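Local atomic coordinates of HpcH/HpaI aldolase/citrate lyase family protein (Burkholderia cenocepacia, PDB entry 4MF4), a protein that belongs to the HpcH/HpaI aldolase/citrate lyase family and folds as a closed eight-stranded parallel beta/alpha barrel. Residues 95-100 with 120-125. Residues are numbered along the deposited sequence; the frame is centred on the assembly and turned at random.
Sequences RALDAG and RLTRFP
L97 and T122 bring the two backbones nearest each other, with their CA atoms 7.6 Å apart, where the C-terminal turn of helix 90-98 faces the end of helix 112-121. L97 points its side chain from the backbone toward 120-125 and carries the contact from this side. Its first torsion sets CG beside the backbone N, and chi2 of 179° carries the CD1 methyl outward, anti to CA, to lie 3.8 Å from T122 CA. The same methyl is 4.2 Å from L121 O and 4.2 Å from T122 CB, so a single branch meets the main chain of L121 and T122 as well as the base of the threonine side chain. No hydrogen bond crosses between the segments, and the 86 Å² they bury together is small.

The polar end of T122 is occupied within its own segment and by the preceding helical turn. R123 NH1 donates to T122 OG1 at 2.8 Å; the N-H...O angle of 136° is well bent, although OG1 lies only 15° out of the guanidinium plane. T122 OG1 is also hydrogen-bonded to V119 O. On the other segment G100, with positive phi, closes helix 90-98 in a Schellman motif, and G100 N bonds to L97 O at 3.0 Å.

L104 of strand 103-106 touches both L97 and T122, placing the pair against the barrel wall; these two helices flank that strand in the beta/alpha order. D98, next to L97, bonds through OD2 to H57 ND1 of the second subunit. R123 and V119 satisfy the hydroxyl of buried T122; between the segments, where no hydrogen bond crosses and each residue pair within 4.5 Å meets through L97 CD1, the contact rests on van der Waals packing of one leucine methyl.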
ATOM      1  N   ARG A  95      -4.052  12.665  15.156  1.00 15.60           N
ATOM      2  CA  ARG A  95      -3.598  11.441  14.446  1.00 15.90           C
ATOM      3  C   ARG A  95      -2.402  10.755  15.167  1.00 15.07           C
ATOM      4  O   ARG A  95      -2.394   9.550  15.391  1.00 14.59           O
ATOM      5  CB  ARG A  95      -3.224  11.741  13.002  1.00 16.39           C
ATOM      6  CG  ARG A  95      -4.379  12.007  12.037  1.00 16.90           C
ATOM      7  CD  ARG A  95      -5.315  10.850  11.866  1.00 16.69           C
ATOM      8  NE  ARG A  95      -6.283  11.090  10.774  1.00 16.72           N
ATOM      9  CZ  ARG A  95      -6.039  10.963   9.473  1.00 16.87           C
ATOM     10  NH1 ARG A  95      -4.815  10.662   9.014  1.00 18.03           N
ATOM     11  NH2 ARG A  95      -7.020  11.176   8.602  1.00 16.91           N
ATOM     12  N   ALA A  96      -1.401  11.532  15.536  1.00 14.46           N
ATOM     13  CA  ALA A  96      -0.207  10.948  16.155  1.00 14.68           C
ATOM     14  C   ALA A  96      -0.528  10.383  17.550  1.00 14.19           C
ATOM     15  O   ALA A  96      -0.157   9.271  17.866  1.00 14.42           O
ATOM     16  CB  ALA A  96       0.888  11.980  16.245  1.00 15.14           C
ATOM     17  N   LEU A  97      -1.260  11.125  18.356  1.00 14.51           N
ATOM     18  CA  LEU A  97      -1.642  10.636  19.685  1.00 15.31           C
ATOM     19  C   LEU A  97      -2.577   9.441  19.603  1.00 15.71           C
ATOM     20  O   LEU A  97      -2.399   8.440  20.335  1.00 15.32           O
ATOM     21  CB  LEU A  97      -2.310  11.740  20.518  1.00 15.69           C
ATOM     22  CG  LEU A  97      -1.389  12.897  20.948  1.00 16.12           C
ATOM     23  CD1 LEU A  97      -2.232  13.882  21.713  1.00 16.34           C
ATOM     24  CD2 LEU A  97      -0.185  12.482  21.760  1.00 16.60           C
ATOM     25  N   ASP A  98      -3.577   9.504  18.727  1.00 15.07           N
ATOM     26  CA  ASP A  98      -4.447   8.342  18.593  1.00 15.75           C
ATOM     27  C   ASP A  98      -3.715   7.032  18.176  1.00 15.21           C
ATOM     28  O   ASP A  98      -4.103   5.948  18.591  1.00 15.34           O
ATOM     29  CB  ASP A  98      -5.588   8.649  17.628  1.00 16.73           C
ATOM     30  CG  ASP A  98      -6.639   9.602  18.230  1.00 16.96           C
ATOM     31  OD1 ASP A  98      -6.684   9.874  19.459  1.00 17.62           O
ATOM     32  OD2 ASP A  98      -7.485  10.048  17.432  1.00 17.96           O
ATOM     33  N   ALA A  99      -2.669   7.150  17.365  1.00 14.81           N
ATOM     34  CA  ALA A  99      -1.875   6.029  16.879  1.00 14.98           C
ATOM     35  C   ALA A  99      -0.969   5.441  17.979  1.00 15.10           C
ATOM     36  O   ALA A  99      -0.378   4.368  17.796  1.00 15.62           O
ATOM     37  CB  ALA A  99      -1.020   6.454  15.696  1.00 15.30           C
ATOM     38  N   GLY A 100      -0.874   6.147  19.104  1.00 15.44           N
ATOM     39  CA  GLY A 100      -0.185   5.692  20.291  1.00 15.66           C
ATOM     40  C   GLY A 100       1.158   6.334  20.541  1.00 16.28           C
ATOM     41  O   GLY A 100       1.851   5.902  21.432  1.00 15.91           O
ATOM     42  N   ARG A 120      -1.506  22.244  24.955  1.00 19.68           N
ATOM     43  CA  ARG A 120      -2.965  22.126  25.025  1.00 20.35           C
ATOM     44  C   ARG A 120      -3.494  21.068  24.082  1.00 18.67           C
ATOM     45  O   ARG A 120      -4.422  20.344  24.407  1.00 18.80           O
ATOM     46  CB  ARG A 120      -3.655  23.459  24.648  1.00 22.34           C
ATOM     47  CG  ARG A 120      -3.492  24.596  25.651  1.00 24.67           C
ATOM     48  CD  ARG A 120      -4.177  25.867  25.136  1.00 26.72           C
ATOM     49  NE  ARG A 120      -5.627  25.658  25.100  1.00 28.16           N
ATOM     50  CZ  ARG A 120      -6.525  26.481  24.566  1.00 31.34           C
ATOM     51  NH1 ARG A 120      -6.147  27.598  23.957  1.00 31.74           N
ATOM     52  NH2 ARG A 120      -7.826  26.166  24.624  1.00 31.30           N
ATOM     53  N   LEU A 121      -2.925  21.012  22.888  1.00 18.34           N
ATOM     54  CA  LEU A 121      -3.345  20.077  21.863  1.00 18.18           C
ATOM     55  C   LEU A 121      -3.092  18.652  22.291  1.00 17.35           C
ATOM     56  O   LEU A 121      -3.770  17.758  21.799  1.00 18.99           O
ATOM     57  CB  LEU A 121      -2.678  20.327  20.517  1.00 17.99           C
ATOM     58  CG  LEU A 121      -3.017  21.603  19.750  1.00 18.37           C
ATOM     59  CD1 LEU A 121      -2.173  21.586  18.482  1.00 19.29           C
ATOM     60  CD2 LEU A 121      -4.485  21.761  19.378  1.00 19.12           C
ATOM     61  N   THR A 122      -2.192  18.436  23.237  1.00 16.84           N
ATOM     62  CA  THR A 122      -1.903  17.083  23.749  1.00 16.17           C
ATOM     63  C   THR A 122      -2.619  16.650  25.023  1.00 17.01           C
ATOM     64  O   THR A 122      -2.449  15.491  25.453  1.00 15.34           O
ATOM     65  CB  THR A 122      -0.381  16.858  23.976  1.00 16.22           C
ATOM     66  OG1 THR A 122       0.057  17.525  25.175  1.00 16.28           O
ATOM     67  CG2 THR A 122       0.399  17.309  22.787  1.00 16.30           C
ATOM     68  N   ARG A 123      -3.458  17.535  25.584  1.00 17.61           N
ATOM     69  CA  ARG A 123      -4.101  17.289  26.872  1.00 17.57           C
ATOM     70  C   ARG A 123      -5.635  17.175  26.750  1.00 18.12           C
ATOM     71  O   ARG A 123      -6.274  18.008  26.160  1.00 16.89           O
ATOM     72  CB  ARG A 123      -3.782  18.411  27.864  1.00 18.69           C
ATOM     73  CG  ARG A 123      -2.301  18.554  28.270  1.00 19.32           C
ATOM     74  CD  ARG A 123      -1.702  17.231  28.705  1.00 20.18           C
ATOM     75  NE  ARG A 123      -0.492  17.347  29.510  1.00 19.94           N
ATOM     76  CZ  ARG A 123       0.763  17.260  29.061  1.00 20.97           C
ATOM     77  NH1 ARG A 123       1.052  17.092  27.777  1.00 19.09           N
ATOM     78  NH2 ARG A 123       1.766  17.343  29.930  1.00 21.05           N
ATOM     79  N   PHE A 124      -6.185  16.104  27.303  1.00 18.62           N
ATOM     80  CA  PHE A 124      -7.596  16.041  27.612  1.00 19.85           C
ATOM     81  C   PHE A 124      -7.975  17.118  28.639  1.00 21.51           C
ATOM     82  O   PHE A 124      -7.253  17.316  29.614  1.00 22.47           O
ATOM     83  CB  PHE A 124      -7.917  14.692  28.199  1.00 19.87           C
ATOM     84  CG  PHE A 124      -7.827  13.558  27.215  1.00 19.95           C
ATOM     85  CD1 PHE A 124      -8.402  13.657  25.975  1.00 19.16           C
ATOM     86  CD2 PHE A 124      -7.200  12.370  27.581  1.00 20.15           C
ATOM     87  CE1 PHE A 124      -8.352  12.587  25.093  1.00 21.52           C
ATOM     88  CE2 PHE A 124      -7.143  11.310  26.720  1.00 20.21           C
ATOM     89  CZ  PHE A 124      -7.703  11.416  25.461  1.00 21.21           C
ATOM     90  N   PRO A 125      -9.109  17.804  28.435  1.00 22.92           N
ATOM     91  CA  PRO A 125      -9.509  18.775  29.471  1.00 24.69           C
ATOM     92  C   PRO A 125      -9.673  18.105  30.855  1.00 25.99           C
ATOM     93  O   PRO A 125     -10.354  17.096  30.986  1.00 27.68           O
ATOM     94  CB  PRO A 125     -10.839  19.337  28.963  1.00 24.68           C
ATOM     95  CG  PRO A 125     -11.077  18.770  27.620  1.00 26.45           C
ATOM     96  CD  PRO A 125     -10.088  17.680  27.347  1.00 24.36           C
TER